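Local coordinates for superoxide dismutase [Fe] (Sulfolobus acidocaldarius, PDB 1B06), which destroys superoxide radicals by converting them to hydrogen peroxide and oxygen at an iron ion, one of which is bound by each subunit, at residues E10-P15 with G36-Y41; A85-N90 with S133-L138; P164-V169 with D198-R203. All blocks are in the same frame, centred on the assembly; numbering follows the deposited sequence.

How the interactions relate
None of the contacts is held by a direct hydrogen bond between its two segments; packing dominates, but the chemistry changes with place in the fold. Interaction 1 is partly buried and ties the N-terminal loop to helix 27-57. Interaction 2, fully buried beside the iron, is a single pair of rings between helix 67-89 and strand 134-140. Interaction 3, also buried but with the Val165 side chain about 13 Å from the iron, joins strand 165-170 to helix 197-205 through aliphatic packing and a water bridge. Interactions 1 and 2 touch through His38 and Trp88, on consecutive helices. Interactions 2 and 3 share the sheet, where Leu138 pairs with Ile166 and Leu167; interactions 1 and 3 do not touch.

Interaction 1 (E10-P15 with G36-Y41); sequences EFPQLP and GHHKGY
Phe11 and His38 both carry CG opposite the backbone N (chi1 -174° and -166°), and these torsions bring the phenyl edge of the loop residue up to the imidazole face on helix 27-57. The pair is T-shaped, the edge of Phe11 directed at the face of His38, with planes at 83° and centroids 5.3 Å apart. Phe11 CE1 does the touching, 3.7 Å from His38 CG and displaced toward the rim of the imidazole. The same CE1 lies 3.4 Å from Lys39 N, close against the helix backbone.

Lys39 supplies a second surface. Its CB sits over one face of the phenyl ring, 4.1 Å from the Phe11 ring centroid, as a CH-pi contact. Further out, Lys39 CD passes 3.9 Å from Phe11 CD2, and the bent chain then carries NZ back to Asn35 O. Pro12 approaches the imidazole obliquely, with its CG 3.6 Å from His38 CE1. An alanine in place of Phe11 is likely to leave the imidazole face without its edge-on partner and Lys39 CB without a ring beneath it, opening a gap between loop and helix.

The contact lies within the alpha-hairpin domain of the iron/manganese superoxide dismutases, where the loop before helix 27-57 packs on that helix and goes on to touch helix 67-89. Tyr34 on helix 27-57 also stacks on Phe11 and hydrogen-bonds to Pro12 O. Both nitrogens of the buried His38 are engaged, ND1 with Trp88 NE1 and NE2 with His81 ND1. Since an indole can only donate, ND1 probably acts as acceptor, consistent with a proton on NE2, while the apolar loop residues hold this imidazole, close to the ligand His84, by shape rather than charge.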
loop_
_atom_site.group_PDB
_atom_site.type_symbol
_atom_site.label_atom_id
_atom_site.label_comp_id
_atom_site.label_asym_id
_atom_site.label_seq_id
_atom_site.Cartn_x
_atom_site.Cartn_y
_atom_site.Cartn_z
ATOM N N GLU A 10 17.403 -8.849 19.067
ATOM C CA GLU A 10 17.257 -8.971 20.507
ATOM C C GLU A 10 16.214 -7.990 21.016
ATOM O O GLU A 10 16.143 -6.854 20.554
ATOM C CB GLU A 10 18.592 -8.698 21.197
ATOM C CG GLU A 10 19.252 -9.946 21.772
ATOM C CD GLU A 10 20.747 -9.992 21.508
ATOM O OE1 GLU A 10 21.434 -8.986 21.796
ATOM O OE2 GLU A 10 21.233 -11.033 21.011
ATOM N N PHE A 11 15.397 -8.439 21.963
ATOM C CA PHE A 11 14.366 -7.599 22.553
ATOM C C PHE A 11 15.054 -6.622 23.509
ATOM O O PHE A 11 15.671 -7.029 24.494
ATOM C CB PHE A 11 13.355 -8.470 23.309
ATOM C CG PHE A 11 12.167 -7.712 23.847
ATOM C CD1 PHE A 11 11.419 -6.883 23.022
ATOM C CD2 PHE A 11 11.786 -7.850 25.180
ATOM C CE1 PHE A 11 10.312 -6.206 23.510
ATOM C CE2 PHE A 11 10.678 -7.173 25.676
ATOM C CZ PHE A 11 9.940 -6.351 24.834
ATOM N N PRO A 12 14.953 -5.316 23.227
ATOM C CA PRO A 12 15.580 -4.300 24.075
ATOM C C PRO A 12 14.865 -4.084 25.408
ATOM O O PRO A 12 13.737 -4.536 25.602
ATOM C CB PRO A 12 15.556 -3.047 23.200
ATOM C CG PRO A 12 14.348 -3.229 22.342
ATOM C CD PRO A 12 14.220 -4.718 22.096
ATOM N N GLN A 13 15.533 -3.387 26.322
ATOM C CA GLN A 13 14.971 -3.096 27.634
ATOM C C GLN A 13 14.300 -1.730 27.607
ATOM O O GLN A 13 14.738 -0.837 26.884
ATOM C CB GLN A 13 16.075 -3.090 28.696
ATOM C CG GLN A 13 16.724 -4.440 28.931
ATOM C CD GLN A 13 16.472 -4.975 30.328
ATOM O OE1 GLN A 13 15.760 -4.357 31.122
ATOM N NE2 GLN A 13 17.054 -6.130 30.635
ATOM N N LEU A 14 13.234 -1.573 28.385
ATOM C CA LEU A 14 12.532 -0.297 28.465
ATOM C C LEU A 14 13.456 0.646 29.233
ATOM O O LEU A 14 14.040 0.259 30.241
ATOM C CB LEU A 14 11.206 -0.470 29.216
ATOM C CG LEU A 14 10.044 0.457 28.852
ATOM C CD1 LEU A 14 9.650 0.251 27.400
ATOM C CD2 LEU A 14 8.870 0.171 29.756
ATOM N N PRO A 15 13.611 1.891 28.761
ATOM C CA PRO A 15 14.485 2.858 29.439
ATOM C C PRO A 15 13.978 3.400 30.779
ATOM O O PRO A 15 14.676 4.164 31.444
ATOM C CB PRO A 15 14.661 3.980 28.408
ATOM C CG PRO A 15 13.991 3.488 27.146
ATOM C CD PRO A 15 12.993 2.465 27.559
ATOM N N GLY A 36 3.863 -6.923 25.062
ATOM C CA GLY A 36 3.008 -7.631 24.129
ATOM C C GLY A 36 3.371 -7.395 22.678
ATOM O O GLY A 36 3.909 -8.278 22.011
ATOM N N HIS A 37 3.089 -6.189 22.195
ATOM C CA HIS A 37 3.354 -5.831 20.808
ATOM C C HIS A 37 4.824 -5.840 20.383
ATOM O O HIS A 37 5.199 -6.570 19.465
ATOM C CB HIS A 37 2.720 -4.465 20.502
ATOM C CG HIS A 37 1.237 -4.435 20.709
ATOM N ND1 HIS A 37 0.342 -4.882 19.760
ATOM C CD2 HIS A 37 0.490 -4.035 21.767
ATOM C CE1 HIS A 37 -0.889 -4.760 20.222
ATOM N NE2 HIS A 37 -0.828 -4.247 21.439
ATOM N N HIS A 38 5.662 -5.040 21.035
ATOM C CA HIS A 38 7.067 -4.989 20.652
ATOM C C HIS A 38 7.727 -6.366 20.685
ATOM O O HIS A 38 8.389 -6.767 19.730
ATOM C CB HIS A 38 7.832 -4.016 21.550
ATOM C CG HIS A 38 9.185 -3.643 21.023
ATOM N ND1 HIS A 38 9.953 -2.649 21.586
ATOM C CD2 HIS A 38 9.919 -4.154 20.006
ATOM C CE1 HIS A 38 11.104 -2.563 20.942
ATOM N NE2 HIS A 38 11.108 -3.466 19.977
ATOM N N LYS A 39 7.547 -7.093 21.780
ATOM C CA LYS A 39 8.135 -8.421 21.896
ATOM C C LYS A 39 7.681 -9.297 20.733
ATOM O O LYS A 39 8.448 -10.084 20.193
ATOM C CB LYS A 39 7.708 -9.069 23.212
ATOM C CG LYS A 39 8.167 -10.506 23.372
ATOM C CD LYS A 39 9.075 -10.659 24.585
ATOM C CE LYS A 39 8.365 -11.349 25.759
ATOM N NZ LYS A 39 6.877 -11.406 25.608
ATOM N N GLY A 40 6.420 -9.154 20.357
ATOM C CA GLY A 40 5.884 -9.948 19.269
ATOM C C GLY A 40 6.533 -9.673 17.926
ATOM O O GLY A 40 6.657 -10.576 17.100
ATOM N N TYR A 41 6.946 -8.430 17.700
ATOM C CA TYR A 41 7.580 -8.068 16.435
ATOM C C TYR A 41 8.967 -8.685 16.354
ATOM O O TYR A 41 9.416 -9.075 15.284
ATOM C CB TYR A 41 7.673 -6.544 16.293
ATOM C CG TYR A 41 6.330 -5.837 16.175
ATOM C CD1 TYR A 41 5.353 -6.278 15.274
ATOM C CD2 TYR A 41 6.030 -4.731 16.975
ATOM C CE1 TYR A 41 4.113 -5.634 15.176
ATOM C CE2 TYR A 41 4.793 -4.082 16.884
ATOM C CZ TYR A 41 3.843 -4.537 15.988
ATOM O OH TYR A 41 2.624 -3.902 15.919
#

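Interaction 2 (A85-N90 with S133-L138); sequences AIYWNN and SGWTVL
Tyr87 and Trp135 make the whole of this contact, and the neighbours of Tyr87 on helix 67-89 turn to other parts of the fold. Ala85 opens the segment with its carbonyl, which accepts a weak bond from the Asn89 side chain one turn later (ND2 to Ala85 O, 3.0 Å). Ile86 starts out in the direction of the strand but packs instead against Ile168 and Arg203 of its own chain and Glu162 of the third subunit.

Tyr87 follows, with CG opposite the backbone N (chi1 -179°), a torsion that places its ring in front of the indole. The six-membered ring of Trp135 comes edge-on to the face of Tyr87, the planes at 87° and the centroids 5.8 Å apart. The approach is made by CZ3, which lies 3.9 Å from Tyr87 CB and 4.1 Å from Tyr87 CG, so the indole corner meets the root of the tyrosine rather than its phenolic end. That end hydrogen-bonds to Tyr187 OH.

The pair bridges the two halves of the iron/manganese superoxide dismutase fold: Tyr87 belongs to the second helix of the alpha-hairpin, Trp135 to the middle strand of the three-stranded antiparallel sheet. Trp135 is also part of the metal surroundings: its side chain comes within about 4 Å of the iron at the nearest atom, touches the ligand Asp170 and meets the ligand His84 edge-to-face. Its indole NE1 bonds to His155 ND1, which probably helps to fix the turn of the ring.

Next in sequence, Trp88 receives Tyr87 CD2 over one face, 3.6 Å above its plane, and meets the ligand His33 edge-to-face. Asn89 leans on Pro15. At Asn90 the helix has ended, and weak backbone bonds run from its N to Ile86 O and Tyr87 O.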
loop_
_atom_site.group_PDB
_atom_site.type_symbol
_atom_site.label_atom_id
_atom_site.label_comp_id
_atom_site.label_asym_id
_atom_site.label_seq_id
_atom_site.Cartn_x
_atom_site.Cartn_y
_atom_site.Cartn_z
ATOM N N ALA A 85 11.643 0.660 19.123
ATOM C CA ALA A 85 12.887 0.860 19.847
ATOM C C ALA A 85 13.229 2.347 19.900
ATOM O O ALA A 85 13.723 2.842 20.911
ATOM C CB ALA A 85 14.006 0.087 19.178
ATOM N N ILE A 86 12.975 3.061 18.812
ATOM C CA ILE A 86 13.250 4.495 18.786
ATOM C C ILE A 86 12.218 5.223 19.652
ATOM O O ILE A 86 12.555 6.120 20.425
ATOM C CB ILE A 86 13.164 5.053 17.351
ATOM C CG1 ILE A 86 14.267 4.444 16.487
ATOM C CG2 ILE A 86 13.299 6.567 17.373
ATOM C CD1 ILE A 86 14.012 4.566 14.995
ATOM N N TYR A 87 10.962 4.816 19.504
ATOM C CA TYR A 87 9.832 5.393 20.228
ATOM C C TYR A 87 10.050 5.450 21.744
ATOM O O TYR A 87 9.852 6.500 22.361
ATOM C CB TYR A 87 8.578 4.581 19.895
ATOM C CG TYR A 87 7.288 5.042 20.539
ATOM C CD1 TYR A 87 6.835 6.353 20.400
ATOM C CD2 TYR A 87 6.490 4.142 21.241
ATOM C CE1 TYR A 87 5.602 6.756 20.948
ATOM C CE2 TYR A 87 5.265 4.527 21.789
ATOM C CZ TYR A 87 4.824 5.831 21.640
ATOM O OH TYR A 87 3.610 6.196 22.179
ATOM N N TRP A 88 10.464 4.332 22.341
ATOM C CA TRP A 88 10.695 4.285 23.785
ATOM C C TRP A 88 11.765 5.283 24.211
ATOM O O TRP A 88 11.621 5.959 25.225
ATOM C CB TRP A 88 11.129 2.888 24.236
ATOM C CG TRP A 88 10.211 1.766 23.832
ATOM C CD1 TRP A 88 10.580 0.568 23.298
ATOM C CD2 TRP A 88 8.780 1.731 23.942
ATOM N NE1 TRP A 88 9.475 -0.213 23.066
ATOM C CE2 TRP A 88 8.356 0.474 23.452
ATOM C CE3 TRP A 88 7.816 2.636 24.406
ATOM C CZ2 TRP A 88 7.005 0.097 23.411
ATOM C CZ3 TRP A 88 6.469 2.259 24.366
ATOM C CH2 TRP A 88 6.081 1.000 23.871
ATOM N N ASN A 89 12.838 5.370 23.434
ATOM C CA ASN A 89 13.937 6.275 23.743
ATOM C C ASN A 89 13.625 7.724 23.399
ATOM O O ASN A 89 14.261 8.645 23.920
ATOM C CB ASN A 89 15.194 5.842 22.995
ATOM C CG ASN A 89 15.825 4.610 23.597
ATOM O OD1 ASN A 89 16.151 4.587 24.778
ATOM N ND2 ASN A 89 16.001 3.576 22.789
ATOM N N ASN A 90 12.646 7.921 22.525
ATOM C CA ASN A 90 12.258 9.257 22.091
ATOM C C ASN A 90 11.295 9.920 23.071
ATOM O O ASN A 90 10.814 11.026 22.827
ATOM C CB ASN A 90 11.620 9.179 20.702
ATOM C CG ASN A 90 11.833 10.443 19.882
ATOM O OD1 ASN A 90 12.955 10.939 19.742
ATOM N ND2 ASN A 90 10.747 10.967 19.329
ATOM N N SER A 133 -3.997 3.363 11.012
ATOM C CA SER A 133 -2.859 3.048 11.871
ATOM C C SER A 133 -1.508 3.339 11.234
ATOM O O SER A 133 -1.308 3.094 10.045
ATOM C CB SER A 133 -2.918 1.576 12.271
ATOM O OG SER A 133 -3.838 1.395 13.329
ATOM N N GLY A 134 -0.577 3.847 12.038
ATOM C CA GLY A 134 0.739 4.164 11.523
ATOM C C GLY A 134 1.529 5.050 12.453
ATOM O O GLY A 134 1.308 5.043 13.662
ATOM N N TRP A 135 2.458 5.813 11.889
ATOM C CA TRP A 135 3.304 6.710 12.673
ATOM C C TRP A 135 3.498 8.031 11.945
ATOM O O TRP A 135 3.280 8.117 10.736
ATOM C CB TRP A 135 4.705 6.118 12.862
ATOM C CG TRP A 135 4.779 4.699 13.302
ATOM C CD1 TRP A 135 4.403 3.592 12.595
ATOM C CD2 TRP A 135 5.314 4.222 14.544
ATOM N NE1 TRP A 135 4.672 2.454 13.321
ATOM C CE2 TRP A 135 5.232 2.812 14.520
ATOM C CE3 TRP A 135 5.855 4.850 15.674
ATOM C CZ2 TRP A 135 5.671 2.018 15.586
ATOM C CZ3 TRP A 135 6.293 4.060 16.734
ATOM C CH2 TRP A 135 6.198 2.658 16.680
ATOM N N THR A 136 3.902 9.061 12.685
ATOM C CA THR A 136 4.226 10.342 12.070
ATOM C C THR A 136 5.667 10.526 12.501
ATOM O O THR A 136 5.996 10.431 13.686
ATOM C CB THR A 136 3.359 11.506 12.557
ATOM O OG1 THR A 136 2.013 11.312 12.104
ATOM C CG2 THR A 136 3.868 12.812 11.961
ATOM N N VAL A 137 6.530 10.757 11.526
ATOM C CA VAL A 137 7.953 10.869 11.782
ATOM C C VAL A 137 8.564 12.160 11.272
ATOM O O VAL A 137 8.023 12.806 10.377
ATOM C CB VAL A 137 8.687 9.686 11.095
ATOM C CG1 VAL A 137 10.126 9.639 11.519
ATOM C CG2 VAL A 137 7.993 8.376 11.436
ATOM N N LEU A 138 9.693 12.533 11.863
ATOM C CA LEU A 138 10.438 13.705 11.431
ATOM C C LEU A 138 11.818 13.176 11.059
ATOM O O LEU A 138 12.553 12.685 11.922
ATOM C CB LEU A 138 10.571 14.739 12.549
ATOM C CG LEU A 138 11.328 15.985 12.073
ATOM C CD1 LEU A 138 10.453 16.750 11.092
ATOM C CD2 LEU A 138 11.702 16.870 13.247
#

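Interaction 3 (P164-V169 with D198-R203); sequences PVILIV and DDAEKR
Ile166 packs closely against Ala200 and Arg203 on helix 197-205, and here methyl and methylene groups packed against each other and against backbone carbonyls form the tight part of the contact. The CG2 branch of Ile166, opposite the backbone N, lies 4.1 Å from Ala200 CB and 3.7 Å from Ala200 O. The other branch ends in CD1, 3.9 Å from Arg203 CB, where the isoleucine and arginine chains run past one another in opposite senses. Ala200 CB also rests 3.4 Å from Ile166 O; with only a methyl at this position, the helix backbone can come close to the strand. Arg203 CD belongs to the same close packing, 3.3 Å from Val165 O.

The strand backbone is irregular here. A classic bulge sets both Ile166 and Leu167 opposite the single residue Leu138 on the neighbouring strand; it interrupts strand 165-170, an outer strand of the antiparallel sheet within the subunit. The chain turns a corner at the bulge.

The looser, polar side begins at the guanidinium of Arg203, a partly exposed residue. There a water stands between NE and the strand: it donates to Val165 O and accepts from Arg203 NE. Beyond the bend at chi3 (115°), Arg203 NH1 forms a salt bridge with Asp199 OD2 one turn back, 2.7 Å long. Asp199 OD2 uses its syn lone pair and lies 1° out of the guanidinium plane, restraining the turn of that group. On the strand side, Val165 N hydrogen-bonds to Glu162 of a third subunit.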
loop_
_atom_site.group_PDB
_atom_site.type_symbol
_atom_site.label_atom_id
_atom_site.label_comp_id
_atom_site.label_asym_id
_atom_site.label_seq_id
_atom_site.Cartn_x
_atom_site.Cartn_y
_atom_site.Cartn_z
ATOM N N PRO A 164 17.508 9.146 8.668
ATOM C CA PRO A 164 17.391 8.864 10.104
ATOM C C PRO A 164 16.165 9.520 10.730
ATOM O O PRO A 164 15.742 10.605 10.324
ATOM C CB PRO A 164 18.683 9.428 10.688
ATOM C CG PRO A 164 19.031 10.546 9.767
ATOM C CD PRO A 164 18.588 10.112 8.389
ATOM N N VAL A 165 15.604 8.848 11.726
ATOM C CA VAL A 165 14.432 9.339 12.429
ATOM C C VAL A 165 14.894 10.227 13.581
ATOM O O VAL A 165 15.743 9.826 14.369
ATOM C CB VAL A 165 13.615 8.161 12.987
ATOM C CG1 VAL A 165 12.445 8.676 13.803
ATOM C CG2 VAL A 165 13.131 7.285 11.841
ATOM N N ILE A 166 14.340 11.433 13.670
ATOM C CA ILE A 166 14.703 12.372 14.734
ATOM C C ILE A 166 13.614 12.435 15.810
ATOM O O ILE A 166 13.910 12.493 17.007
ATOM C CB ILE A 166 14.916 13.803 14.174
ATOM C CG1 ILE A 166 16.051 13.811 13.150
ATOM C CG2 ILE A 166 15.232 14.769 15.308
ATOM C CD1 ILE A 166 17.379 13.313 13.700
ATOM N N LEU A 167 12.358 12.428 15.366
ATOM C CA LEU A 167 11.195 12.491 16.250
ATOM C C LEU A 167 10.142 11.516 15.731
ATOM O O LEU A 167 9.983 11.357 14.523
ATOM C CB LEU A 167 10.630 13.918 16.263
ATOM C CG LEU A 167 9.500 14.242 17.248
ATOM C CD1 LEU A 167 10.017 14.174 18.673
ATOM C CD2 LEU A 167 8.948 15.633 16.952
ATOM N N ILE A 168 9.413 10.865 16.631
ATOM C CA ILE A 168 8.415 9.900 16.194
ATOM C C ILE A 168 7.267 9.665 17.171
ATOM O O ILE A 168 7.460 9.657 18.386
ATOM C CB ILE A 168 9.086 8.541 15.910
ATOM C CG1 ILE A 168 8.071 7.555 15.331
ATOM C CG2 ILE A 168 9.700 7.997 17.190
ATOM C CD1 ILE A 168 8.707 6.408 14.579
ATOM N N VAL A 169 6.069 9.469 16.625
ATOM C CA VAL A 169 4.880 9.198 17.431
ATOM C C VAL A 169 4.166 7.984 16.879
ATOM O O VAL A 169 3.866 7.928 15.684
ATOM C CB VAL A 169 3.834 10.325 17.384
ATOM C CG1 VAL A 169 3.178 10.450 18.734
ATOM C CG2 VAL A 169 4.453 11.615 16.935
ATOM N N ASP A 198 16.229 15.603 24.338
ATOM C CA ASP A 198 17.660 15.332 24.445
ATOM C C ASP A 198 17.995 14.206 23.480
ATOM O O ASP A 198 18.982 14.268 22.751
ATOM C CB ASP A 198 18.027 14.919 25.870
ATOM C CG ASP A 198 18.220 16.109 26.783
ATOM O OD1 ASP A 198 19.309 16.720 26.738
ATOM O OD2 ASP A 198 17.282 16.438 27.543
ATOM N N ASP A 199 17.158 13.176 23.484
ATOM C CA ASP A 199 17.337 12.042 22.593
ATOM C C ASP A 199 17.270 12.530 21.142
ATOM O O ASP A 199 18.100 12.157 20.319
ATOM C CB ASP A 199 16.240 11.000 22.839
ATOM C CG ASP A 199 16.276 9.858 21.831
ATOM O OD1 ASP A 199 17.165 8.989 21.949
ATOM O OD2 ASP A 199 15.416 9.824 20.922
ATOM N N ALA A 200 16.284 13.372 20.836
ATOM C CA ALA A 200 16.122 13.893 19.482
ATOM C C ALA A 200 17.358 14.675 19.039
ATOM O O ALA A 200 17.845 14.493 17.924
ATOM C CB ALA A 200 14.881 14.776 19.403
ATOM N N GLU A 201 17.870 15.540 19.911
ATOM C CA GLU A 201 19.047 16.334 19.574
ATOM C C GLU A 201 20.259 15.437 19.355
ATOM O O GLU A 201 21.093 15.705 18.489
ATOM C CB GLU A 201 19.353 17.345 20.681
ATOM C CG GLU A 201 20.704 18.045 20.523
ATOM C CD GLU A 201 20.717 19.076 19.401
ATOM O OE1 GLU A 201 19.705 19.204 18.687
ATOM O OE2 GLU A 201 21.743 19.766 19.233
ATOM N N LYS A 202 20.354 14.371 20.142
ATOM C CA LYS A 202 21.462 13.427 20.024
ATOM C C LYS A 202 21.448 12.740 18.666
ATOM O O LYS A 202 22.491 12.542 18.049
ATOM C CB LYS A 202 21.371 12.364 21.117
ATOM C CG LYS A 202 22.449 12.470 22.178
ATOM C CD LYS A 202 22.014 11.800 23.472
ATOM C CE LYS A 202 22.536 12.549 24.690
ATOM N NZ LYS A 202 21.574 12.500 25.828
ATOM N N ARG A 203 20.259 12.372 18.205
ATOM C CA ARG A 203 20.118 11.708 16.918
ATOM C C ARG A 203 20.545 12.644 15.793
ATOM O O ARG A 203 21.251 12.234 14.875
ATOM C CB ARG A 203 18.668 11.253 16.725
ATOM C CG ARG A 203 18.185 10.339 17.839
ATOM C CD ARG A 203 16.901 9.609 17.494
ATOM N NE ARG A 203 17.134 8.172 17.404
ATOM C CZ ARG A 203 16.858 7.303 18.369
ATOM N NH1 ARG A 203 16.333 7.716 19.513
ATOM N NH2 ARG A 203 17.118 6.018 18.194
HETATM O O HOH W 1 17.180 7.747 14.934
#